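Side-chain contacts in galactose mutarotase-like protein (Clostridium acetobutylicum, PDB 3OS7), which probably binds carbohydrate and may act as an aldose 1-epimerase, interconverting the alpha and beta anomers of a sugar: residues A[60-63]-A[64-68]; A[135-138]-A[139-143]; A[227-230]-A[231-234]; A[266-269]-A[270-273]. One frame throughout, in Å; residues are numbered along the deposited sequence. Where two conformers were deposited one is given.

Overall arrangement
Four local contacts follow one another along the chain, and none nests within or crosses another. Contact 1 forms the short helix 62-67, in the connection between strands 50-51 and 76-77. Contact 2 turns the chain as it leaves strand 128-137 on its way to 151-160; its centre lies about 22 Å from that of contact 1. Contact 3 winds the loop between strands 222-224 and 246-256, and contact 4 closes the hairpin of strands 263-268 and 273-279; the centres of these two contacts are about 19 Å apart. Contacts 3 and 4 lie across the centre of the chain from contact 2. All four belong to peripheral connections of the largely antiparallel beta fold expected for the galactose mutarotase family.

Contact 1: A[60-63]-A[64-68]; sequences LKFE and DFKNR
Glu-63 and Lys-66 lie side by side on the outer surface of a single short alpha-helix, residues 62-67, and join in a salt bridge one turn apart. Both side chains leave the backbone in the same sense, CG anti to N (chi1 -156° for Glu-63 and 173° for Lys-66), and each then bends, Glu-63 at chi2 and Lys-66 at chi3, which brings the charged ends together. The bridge is loose: Glu-63 OE2 stands 3.4 Å from Lys-66 NZ, while the CE methylene of Lys-66 comes closer to the same oxygen, at 3.2 Å. The ammonium therefore sits beside the carboxylate without gripping either oxygen tightly. Farther back along Lys-66, CD rests 3.9 Å from CE2 of Phe-62, a ring that also stacks with His-18.

Asp-64 lies in the first turn, three residues after Lys-61, which holds the N-cap position. Its OD2 meets the aliphatic part of Lys-61, 3.6 Å from CE, but the two charged groups do not join. The negative charge probably interacts favourably with the N-terminal end of the helix. Nearer the backbone, Asp-64 CB touches CD1 of Leu-60, whose second methyl, CD2, packs 3.8 Å from CB of Phe-65. The ring of Phe-65 is buried against Trp-15, Val-36 and Pro-56, which seats the inner side of the helix on the protein. Backbone bonds complete the helix, the shortest running from Lys-66 N to Phe-62 O at 2.8 Å, with an N-H...O angle of 167°.

Contact 2: A[135-138]-A[139-143]; sequences FDFT and KENEA
With CG of Asn-141 turned anti to the backbone nitrogen of that residue (chi1 -164°) and the ring of Phe-137 likewise swung opposite the backbone N (chi1 -174°), the two side chains cross at about a right angle. The amide carbon CG of Asn-141 approaches CE1 of Phe-137 to 3.4 Å, obliquely, with the amide and ring planes 43° apart. CZ of Phe-135 lies more distantly beside ND2 of the same amide.

The polar atoms of this amide are both used. OD1 accepts the backbone N-H of Ala-143 at 2.9 Å, in the carbonyl plane on a lone pair, closing an Asx turn. ND2 donates to a water 2.9 Å away, which also donates to Asp-136 O and accepts from Thr-138 N. Held from both ends, the amide should have little freedom to flip. The same turn brings the methyl of Ala-143 to 3.9 Å from Phe-137 CE1, while the carbonyl oxygen of Ala-143 lies at the edge of that ring, in its plane.

The Asx turn shares Asn-141 with a type I beta turn, residues 138-141, closed by Asn-141 N to Thr-138 O at 3.0 Å. Thr-138 reinforces it with an ST turn: its OG1 accepts from Glu-140 N at 3.1 Å.

The two turns follow the end of strand 128-137, where Phe-137 is paired through its backbone with Phe-151 of the antiparallel strand 151-160. The Phe-137 ring packs against those of Phe-151 and Phe-111, and Phe-135 against Trp-117 and strand 151-160.

Contact 3: A[227-230]-A[231-234]; sequences TGEQ and KEYL
Tyr-233 sets its ring obliquely beside the carbonyl oxygen of Gln-230, CD2 lying 3.4 Å from that O, and the same ring carbon also approaches Gln-230 CA. Glu-229 and Glu-232 supply the other flat groups, two carboxylates turned 80° against each other. Glu-232, extended beyond CG, leans along the turn so that OE2 meets CG of Glu-229 at 3.5 Å, placing a carboxylate oxygen against a methylene. The negative ends stay apart, with OE2 of Glu-229 4.6 Å from OE2 of Glu-232, and their mutual repulsion is probably eased in two ways: Glu-229 OE2 is hydrogen-bonded to His-243, and a water donates to OE1 of Glu-232 and, weakly, to Glu-229 OE2.

The backbone winds through overlapping turns, each closed by a bond from a carbonyl to the nitrogen three residues on. Gly-228 O receives Lys-231 N, Glu-229 O receives Glu-232 N at 3.0 Å, and Gln-230 O receives Tyr-233 N. Every one of these donors stands above the carbonyl plane. At the start of the wound segment Gln-230 reaches back, its OE1 accepting the N-H of Thr-227 at 3.1 Å. Lys-231 also runs backward, with its chain extended beyond CG, until CE lies 3.9 Å from Thr-227 CA.

Residues 227-234 belong to the connection between strands 222-224 and 246-256 and are seated on strand 201-213 and on loop residues Val-238 and Ile-245. Buried Tyr-233 rests on Ile-205 and Ile-207 of that strand and meets the ring of Phe-249 in strand 246-256, while Gln-230 touches Phe-210.

Contact 4: A[266-269]-A[270-273]; sequences IEDA and SKNT
Asp-268 and Thr-273 form an antiparallel hydrogen-bonded pair that closes a beta-hairpin between strands 263-268 and 273-279, and Asn-272, with left-handed backbone angles (50/37°), gives it a G1 beta bulge. The bond from Asp-268 N to Thr-273 O is straight, 3.0 Å long. In return Asp-268 O takes two donors, Thr-273 N and Lys-271 N, from opposite faces of its plane.

The carboxylate of Asp-268 reaches over the intervening turn. OD1 accepts the hydroxyl of Ser-270 at 2.6 Å from OG, on the syn side of the carboxylate, and weakly the N-H of Lys-271. OD2 is hydrogen-bonded to OG of Ser-196, so both oxygens are engaged and the buried group is held in place. Lys-271 runs beside it, CG 4.0 Å from Asp-268 OD2, without bringing its ammonium there. Nearby, Glu-267 forms salt bridges with Arg-274 and Lys-204.

At the bulge, Asn-272 ND2 is hydrogen-bonded to O of the C-terminal Met-341. A water donates both to Asn-272 OD1 and to Ala-269 O, and Thr-273 OG1 donates to Lys-271 O at 2.8 Å, from above the carbonyl plane.

Contact 1: A[60-63]-A[64-68]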
loop_
_atom_site.group_PDB
_atom_site.type_symbol
_atom_site.label_atom_id
_atom_site.label_comp_id
_atom_site.label_asym_id
_atom_site.label_seq_id
_atom_site.Cartn_x
_atom_site.Cartn_y
_atom_site.Cartn_z
ATOM N N LEU A 60 0.034 12.029 -18.560
ATOM C CA LEU A 60 1.205 11.314 -18.041
ATOM C C LEU A 60 1.581 10.211 -18.999
ATOM O O LEU A 60 0.737 9.391 -19.367
ATOM C CB LEU A 60 0.930 10.695 -16.656
ATOM C CG LEU A 60 2.151 10.116 -15.943
ATOM C CD1 LEU A 60 3.046 11.257 -15.493
ATOM C CD2 LEU A 60 1.767 9.245 -14.736
ATOM N N LYS A 61 2.846 10.178 -19.405
ATOM C CA LYS A 61 3.333 9.128 -20.284
ATOM C C LYS A 61 3.507 7.822 -19.538
ATOM O O LYS A 61 3.868 7.817 -18.371
ATOM C CB LYS A 61 4.680 9.530 -20.917
ATOM C CG LYS A 61 4.598 10.740 -21.823
ATOM C CD LYS A 61 5.823 10.884 -22.719
ATOM C CE LYS A 61 7.101 11.088 -21.944
ATOM N NZ LYS A 61 8.224 11.570 -22.831
ATOM N N PHE A 62 3.317 6.712 -20.244
ATOM C CA PHE A 62 3.488 5.394 -19.661
ATOM C C PHE A 62 4.826 5.272 -18.948
ATOM O O PHE A 62 4.898 4.789 -17.829
ATOM C CB PHE A 62 3.385 4.286 -20.713
ATOM C CG PHE A 62 3.619 2.922 -20.150
ATOM C CD1 PHE A 62 2.607 2.262 -19.464
ATOM C CD2 PHE A 62 4.869 2.313 -20.242
ATOM C CE1 PHE A 62 2.825 1.011 -18.931
ATOM C CE2 PHE A 62 5.088 1.048 -19.712
ATOM C CZ PHE A 62 4.060 0.400 -19.052
ATOM N N GLU A 63 5.886 5.702 -19.612
ATOM C CA GLU A 63 7.221 5.522 -19.088
ATOM C C GLU A 63 7.451 6.271 -17.769
ATOM O O GLU A 63 8.141 5.757 -16.891
ATOM C CB GLU A 63 8.248 5.986 -20.123
ATOM C CG GLU A 63 9.599 5.346 -19.944
ATOM C CD GLU A 63 9.574 3.833 -20.134
ATOM O OE1 GLU A 63 8.620 3.298 -20.759
ATOM O OE2 GLU A 63 10.527 3.179 -19.657
ATOM N N ASP A 64 6.855 7.456 -17.639
ATOM C CA ASP A 64 6.934 8.265 -16.419
ATOM C C ASP A 64 6.120 7.638 -15.288
ATOM O O ASP A 64 6.517 7.736 -14.130
ATOM C CB ASP A 64 6.463 9.693 -16.662
ATOM C CG ASP A 64 7.374 10.459 -17.632
ATOM O OD1 ASP A 64 8.583 10.177 -17.652
ATOM O OD2 ASP A 64 6.870 11.311 -18.393
ATOM N N PHE A 65 5.028 6.958 -15.637
ATOM C CA PHE A 65 4.290 6.151 -14.670
ATOM C C PHE A 65 5.131 4.949 -14.217
ATOM O O PHE A 65 5.370 4.758 -13.011
ATOM C CB PHE A 65 2.951 5.697 -15.237
ATOM C CG PHE A 65 2.174 4.784 -14.312
ATOM C CD1 PHE A 65 1.918 5.154 -12.988
ATOM C CD2 PHE A 65 1.715 3.563 -14.754
ATOM C CE1 PHE A 65 1.200 4.313 -12.137
ATOM C CE2 PHE A 65 1.009 2.713 -13.895
ATOM C CZ PHE A 65 0.751 3.089 -12.594
ATOM N N LYS A 66 5.651 4.186 -15.167
ATOM C CA LYS A 66 6.409 2.970 -14.850
ATOM C C LYS A 66 7.651 3.262 -14.018
ATOM O O LYS A 66 8.047 2.449 -13.179
ATOM C CB LYS A 66 6.801 2.224 -16.119
ATOM C CG LYS A 66 7.738 1.022 -15.896
ATOM C CD LYS A 66 7.972 0.216 -17.172
ATOM C CE LYS A 66 8.972 0.890 -18.117
ATOM N NZ LYS A 66 9.172 0.125 -19.401
ATOM N N ASN A 67 8.258 4.421 -14.249
ATOM C CA ASN A 67 9.452 4.812 -13.504
ATOM C C ASN A 67 9.192 5.309 -12.085
ATOM O O ASN A 67 10.096 5.261 -11.250
ATOM C CB ASN A 67 10.209 5.875 -14.275
ATOM C CG ASN A 67 10.993 5.292 -15.416
ATOM O OD1 ASN A 67 11.358 4.099 -15.400
ATOM N ND2 ASN A 67 11.267 6.116 -16.409
ATOM N N ARG A 68 7.969 5.751 -11.808
ATOM C CA ARG A 68 7.587 6.215 -10.452
ATOM C C ARG A 68 6.110 5.898 -10.169
ATOM O O ARG A 68 5.263 6.774 -10.051
ATOM C CB ARG A 68 7.860 7.703 -10.310
ATOM C CG ARG A 68 7.961 8.150 -8.871
ATOM C CD ARG A 68 7.782 9.635 -8.781
ATOM N NE ARG A 68 7.974 10.112 -7.413
ATOM C CZ ARG A 68 7.730 11.355 -7.035
ATOM N NH1 ARG A 68 7.271 12.230 -7.909
ATOM N NH2 ARG A 68 7.903 11.706 -5.777
#

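Contact 2: A[135-138]-A[139-143]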
loop_
_atom_site.group_PDB
_atom_site.type_symbol
_atom_site.label_atom_id
_atom_site.label_comp_id
_atom_site.label_asym_id
_atom_site.label_seq_id
_atom_site.Cartn_x
_atom_site.Cartn_y
_atom_site.Cartn_z
ATOM N N PHE A 135 2.671 -12.213 -9.812
ATOM C CA PHE A 135 4.040 -11.958 -10.209
ATOM C C PHE A 135 4.870 -13.186 -9.885
ATOM O O PHE A 135 4.988 -13.565 -8.721
ATOM C CB PHE A 135 4.629 -10.789 -9.434
ATOM C CG PHE A 135 6.047 -10.491 -9.841
ATOM C CD1 PHE A 135 6.314 -9.885 -11.053
ATOM C CD2 PHE A 135 7.092 -10.878 -9.070
ATOM C CE1 PHE A 135 7.604 -9.650 -11.450
ATOM C CE2 PHE A 135 8.399 -10.661 -9.465
ATOM C CZ PHE A 135 8.656 -10.046 -10.644
ATOM N N ASP A 136 5.442 -13.785 -10.919
ATOM C CA ASP A 136 6.282 -14.975 -10.789
ATOM C C ASP A 136 7.752 -14.583 -10.857
ATOM O O ASP A 136 8.236 -14.067 -11.874
ATOM C CB ASP A 136 5.958 -15.959 -11.898
ATOM C CG ASP A 136 4.501 -16.414 -11.877
ATOM O OD1 ASP A 136 4.068 -16.956 -10.834
ATOM O OD2 ASP A 136 3.793 -16.230 -12.901
ATOM N N PHE A 137 8.459 -14.778 -9.751
ATOM C CA PHE A 137 9.867 -14.442 -9.670
ATOM C C PHE A 137 10.647 -15.742 -9.827
ATOM O O PHE A 137 10.585 -16.616 -8.957
ATOM C CB PHE A 137 10.184 -13.773 -8.338
ATOM C CG PHE A 137 11.607 -13.254 -8.229
ATOM C CD1 PHE A 137 12.018 -12.128 -8.935
ATOM C CD2 PHE A 137 12.517 -13.845 -7.367
ATOM C CE1 PHE A 137 13.297 -11.644 -8.804
ATOM C CE2 PHE A 137 13.799 -13.360 -7.245
ATOM C CZ PHE A 137 14.195 -12.262 -7.941
ATOM N N THR A 138 11.362 -15.862 -10.938
ATOM C CA THR A 138 12.086 -17.080 -11.275
ATOM C C THR A 138 13.590 -16.889 -11.263
ATOM O O THR A 138 14.103 -15.781 -11.181
ATOM C CB THR A 138 11.710 -17.603 -12.685
ATOM O OG1 THR A 138 12.304 -16.767 -13.669
ATOM C CG2 THR A 138 10.208 -17.634 -12.881
ATOM N N LYS A 139 14.280 -18.015 -11.379
ATOM C CA LYS A 139 15.722 -18.065 -11.464
ATOM C C LYS A 139 16.257 -17.286 -12.662
ATOM O O LYS A 139 17.433 -16.962 -12.696
ATOM C CB LYS A 139 16.179 -19.513 -11.620
ATOM C CG LYS A 139 16.009 -20.376 -10.416
ATOM C CD LYS A 139 16.243 -21.867 -10.780
ATOM C CE LYS A 139 16.020 -22.785 -9.568
ATOM N NZ LYS A 139 16.970 -22.457 -8.458
ATOM N N GLU A 140 15.405 -16.988 -13.644
ATOM C CA GLU A 140 15.847 -16.252 -14.827
ATOM C C GLU A 140 15.748 -14.741 -14.675
ATOM O O GLU A 140 16.262 -13.994 -15.515
ATOM C CB GLU A 140 15.067 -16.704 -16.077
ATOM C CG GLU A 140 15.047 -18.222 -16.343
ATOM C CD GLU A 140 16.381 -18.885 -16.090
ATOM O OE1 GLU A 140 17.426 -18.326 -16.523
ATOM O OE2 GLU A 140 16.377 -19.972 -15.461
ATOM N N ASN A 141 15.132 -14.276 -13.596
ATOM C CA ASN A 141 14.976 -12.844 -13.379
ATOM C C ASN A 141 16.355 -12.241 -13.125
ATOM O O ASN A 141 17.194 -12.839 -12.437
ATOM C CB ASN A 141 14.020 -12.565 -12.196
ATOM C CG ASN A 141 13.508 -11.134 -12.169
ATOM O OD1 ASN A 141 14.269 -10.181 -11.926
ATOM N ND2 ASN A 141 12.215 -10.977 -12.401
ATOM N N GLU A 142 16.585 -11.062 -13.692
ATOM C CA GLU A 142 17.860 -10.375 -13.530
ATOM C C GLU A 142 18.165 -10.045 -12.065
ATOM O O GLU A 142 19.319 -9.873 -11.687
ATOM C CB GLU A 142 17.933 -9.117 -14.416
ATOM C CG GLU A 142 17.037 -7.946 -14.034
ATOM C CD GLU A 142 17.454 -6.659 -14.746
ATOM O OE1 GLU A 142 17.921 -6.741 -15.902
ATOM O OE2 GLU A 142 17.332 -5.575 -14.144
ATOM N N ALA A 143 17.127 -9.988 -11.230
ATOM C CA ALA A 143 17.318 -9.700 -9.813
ATOM C C ALA A 143 17.559 -10.952 -8.962
ATOM O O ALA A 143 17.907 -10.833 -7.781
ATOM C CB ALA A 143 16.131 -8.941 -9.267
HETATM O O HOH W 1 10.779 -13.448 -12.815
#

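Contact 3: A[227-230]-A[231-234]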
loop_
_atom_site.group_PDB
_atom_site.type_symbol
_atom_site.label_atom_id
_atom_site.label_comp_id
_atom_site.label_asym_id
_atom_site.label_seq_id
_atom_site.Cartn_x
_atom_site.Cartn_y
_atom_site.Cartn_z
ATOM N N THR A 227 2.487 12.603 20.539
ATOM C CA THR A 227 2.559 13.907 21.149
ATOM C C THR A 227 2.105 14.946 20.157
ATOM O O THR A 227 2.126 14.718 18.953
ATOM C CB THR A 227 3.970 14.251 21.611
ATOM O OG1 THR A 227 4.870 14.100 20.511
ATOM C CG2 THR A 227 4.400 13.350 22.764
ATOM N N GLY A 228 1.666 16.078 20.683
ATOM C CA GLY A 228 1.238 17.198 19.846
ATOM C C GLY A 228 0.170 16.813 18.846
ATOM O O GLY A 228 -0.819 16.139 19.181
ATOM N N GLU A 229 0.396 17.220 17.610
ATOM C CA GLU A 229 -0.534 16.976 16.553
ATOM C C GLU A 229 -0.805 15.471 16.311
ATOM O O GLU A 229 -1.856 15.105 15.792
ATOM C CB GLU A 229 0.015 17.597 15.293
ATOM C CG GLU A 229 -0.889 17.473 14.129
ATOM C CD GLU A 229 -0.271 18.076 12.883
ATOM O OE1 GLU A 229 0.777 17.554 12.420
ATOM O OE2 GLU A 229 -0.843 19.065 12.382
ATOM N N GLN A 230 0.157 14.627 16.667
ATOM C CA GLN A 230 0.009 13.168 16.464
ATOM C C GLN A 230 -1.215 12.639 17.207
ATOM O O GLN A 230 -1.858 11.687 16.775
ATOM C CB GLN A 230 1.284 12.412 16.912
ATOM C CG GLN A 230 2.556 12.853 16.218
ATOM C CD GLN A 230 3.821 12.323 16.840
ATOM O OE1 GLN A 230 3.809 11.671 17.877
ATOM N NE2 GLN A 230 4.949 12.623 16.200
ATOM N N LYS A 231 -1.559 13.271 18.329
ATOM C CA LYS A 231 -2.702 12.840 19.111
ATOM C C LYS A 231 -3.993 12.933 18.350
ATOM O O LYS A 231 -4.917 12.167 18.608
ATOM C CB LYS A 231 -2.801 13.664 20.397
ATOM C CG LYS A 231 -1.612 13.420 21.313
ATOM C CD LYS A 231 -1.852 14.018 22.722
ATOM C CE LYS A 231 -0.571 14.015 23.548
ATOM N NZ LYS A 231 -0.690 14.687 24.887
ATOM N N GLU A 232 -4.049 13.845 17.374
ATOM C CA GLU A 232 -5.263 14.062 16.595
ATOM C C GLU A 232 -5.578 12.896 15.653
ATOM O O GLU A 232 -6.718 12.723 15.228
ATOM C CB GLU A 232 -5.146 15.334 15.762
ATOM C CG GLU A 232 -4.956 16.673 16.556
ATOM C CD GLU A 232 -4.520 17.858 15.602
ATOM O OE1 GLU A 232 -5.040 17.978 14.449
ATOM O OE2 GLU A 232 -3.649 18.668 16.001
ATOM N N TYR A 233 -4.581 12.093 15.322
ATOM C CA TYR A 233 -4.875 10.902 14.527
ATOM C C TYR A 233 -5.904 9.989 15.207
ATOM O O TYR A 233 -6.597 9.259 14.523
ATOM C CB TYR A 233 -3.618 10.109 14.172
ATOM C CG TYR A 233 -2.701 10.763 13.173
ATOM C CD1 TYR A 233 -3.124 11.020 11.867
ATOM C CD2 TYR A 233 -1.391 11.077 13.514
ATOM C CE1 TYR A 233 -2.273 11.590 10.954
ATOM C CE2 TYR A 233 -0.533 11.666 12.591
ATOM C CZ TYR A 233 -0.981 11.907 11.323
ATOM O OH TYR A 233 -0.155 12.477 10.382
ATOM N N LEU A 234 -5.958 10.016 16.545
ATOM C CA LEU A 234 -6.871 9.186 17.333
ATOM C C LEU A 234 -8.140 9.921 17.779
ATOM O O LEU A 234 -9.041 9.299 18.368
ATOM C CB LEU A 234 -6.161 8.674 18.560
ATOM C CG LEU A 234 -5.007 7.700 18.344
ATOM C CD1 LEU A 234 -4.185 7.549 19.683
ATOM C CD2 LEU A 234 -5.495 6.359 17.797
HETATM O O HOH W 2 1.669 16.537 23.341
HETATM O O HOH W 3 -4.174 18.952 12.059
#

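Contact 4: A[266-269]-A[270-273]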
loop_
_atom_site.group_PDB
_atom_site.type_symbol
_atom_site.label_atom_id
_atom_site.label_comp_id
_atom_site.label_asym_id
_atom_site.label_seq_id
_atom_site.Cartn_x
_atom_site.Cartn_y
_atom_site.Cartn_z
ATOM N N ILE A 266 -10.203 9.015 5.975
ATOM C CA ILE A 266 -10.113 10.402 5.514
ATOM C C ILE A 266 -11.549 10.921 5.520
ATOM O O ILE A 266 -12.406 10.382 4.818
ATOM C CB ILE A 266 -9.523 10.542 4.110
ATOM C CG1 ILE A 266 -8.210 9.770 3.983
ATOM C CG2 ILE A 266 -9.357 12.038 3.736
ATOM C CD1 ILE A 266 -7.633 9.751 2.514
ATOM N N GLU A 267 -11.805 11.929 6.352
ATOM C CA GLU A 267 -13.142 12.479 6.579
ATOM C C GLU A 267 -13.220 13.857 5.940
ATOM O O GLU A 267 -12.355 14.704 6.172
ATOM C CB GLU A 267 -13.441 12.624 8.078
ATOM C CG GLU A 267 -13.681 11.277 8.788
ATOM C CD GLU A 267 -13.991 11.394 10.253
ATOM O OE1 GLU A 267 -14.040 12.527 10.782
ATOM O OE2 GLU A 267 -14.214 10.338 10.874
ATOM N N ASP A 268 -14.264 14.047 5.146
ATOM C CA ASP A 268 -14.657 15.359 4.629
ATOM C C ASP A 268 -16.056 15.669 5.169
ATOM O O ASP A 268 -17.088 15.323 4.575
ATOM C CB ASP A 268 -14.632 15.351 3.104
ATOM C CG ASP A 268 -14.803 16.717 2.516
ATOM O OD1 ASP A 268 -15.350 17.597 3.235
ATOM O OD2 ASP A 268 -14.383 16.903 1.345
ATOM N N ALA A 269 -16.070 16.291 6.336
ATOM C CA ALA A 269 -17.300 16.656 7.016
ATOM C C ALA A 269 -18.175 17.547 6.130
ATOM O O ALA A 269 -19.384 17.392 6.107
ATOM C CB ALA A 269 -16.981 17.353 8.426
ATOM N N SER A 270 -17.547 18.425 5.361
ATOM C CA SER A 270 -18.268 19.344 4.470
ATOM C C SER A 270 -19.150 18.582 3.480
ATOM O O SER A 270 -20.181 19.099 3.038
ATOM C CB SER A 270 -17.289 20.281 3.733
ATOM O OG SER A 270 -16.742 19.686 2.549
ATOM N N LYS A 271 -18.754 17.349 3.135
ATOM C CA LYS A 271 -19.551 16.505 2.234
ATOM C C LYS A 271 -20.169 15.287 2.931
ATOM O O LYS A 271 -20.722 14.410 2.281
ATOM C CB LYS A 271 -18.670 16.069 1.065
ATOM C CG LYS A 271 -18.169 17.230 0.231
ATOM C CD LYS A 271 -19.349 17.887 -0.494
ATOM C CE LYS A 271 -18.915 18.956 -1.478
ATOM N NZ LYS A 271 -20.113 19.432 -2.252
ATOM N N ASN A 272 -20.082 15.245 4.257
ATOM C CA ASN A 272 -20.607 14.135 5.059
ATOM C C ASN A 272 -20.174 12.738 4.582
ATOM O O ASN A 272 -20.947 11.776 4.671
ATOM C CB ASN A 272 -22.146 14.157 5.173
ATOM C CG ASN A 272 -22.626 13.421 6.429
ATOM O OD1 ASN A 272 -22.238 13.787 7.532
ATOM N ND2 ASN A 272 -23.414 12.360 6.263
ATOM N N THR A 273 -18.944 12.651 4.115
ATOM C CA THR A 273 -18.391 11.412 3.570
ATOM C C THR A 273 -17.025 11.080 4.165
ATOM O O THR A 273 -16.177 11.945 4.330
ATOM C CB THR A 273 -18.225 11.561 2.034
ATOM O OG1 THR A 273 -19.453 12.040 1.476
ATOM C CG2 THR A 273 -17.840 10.227 1.360
HETATM O O HOH W 4 -20.425 16.055 8.212
#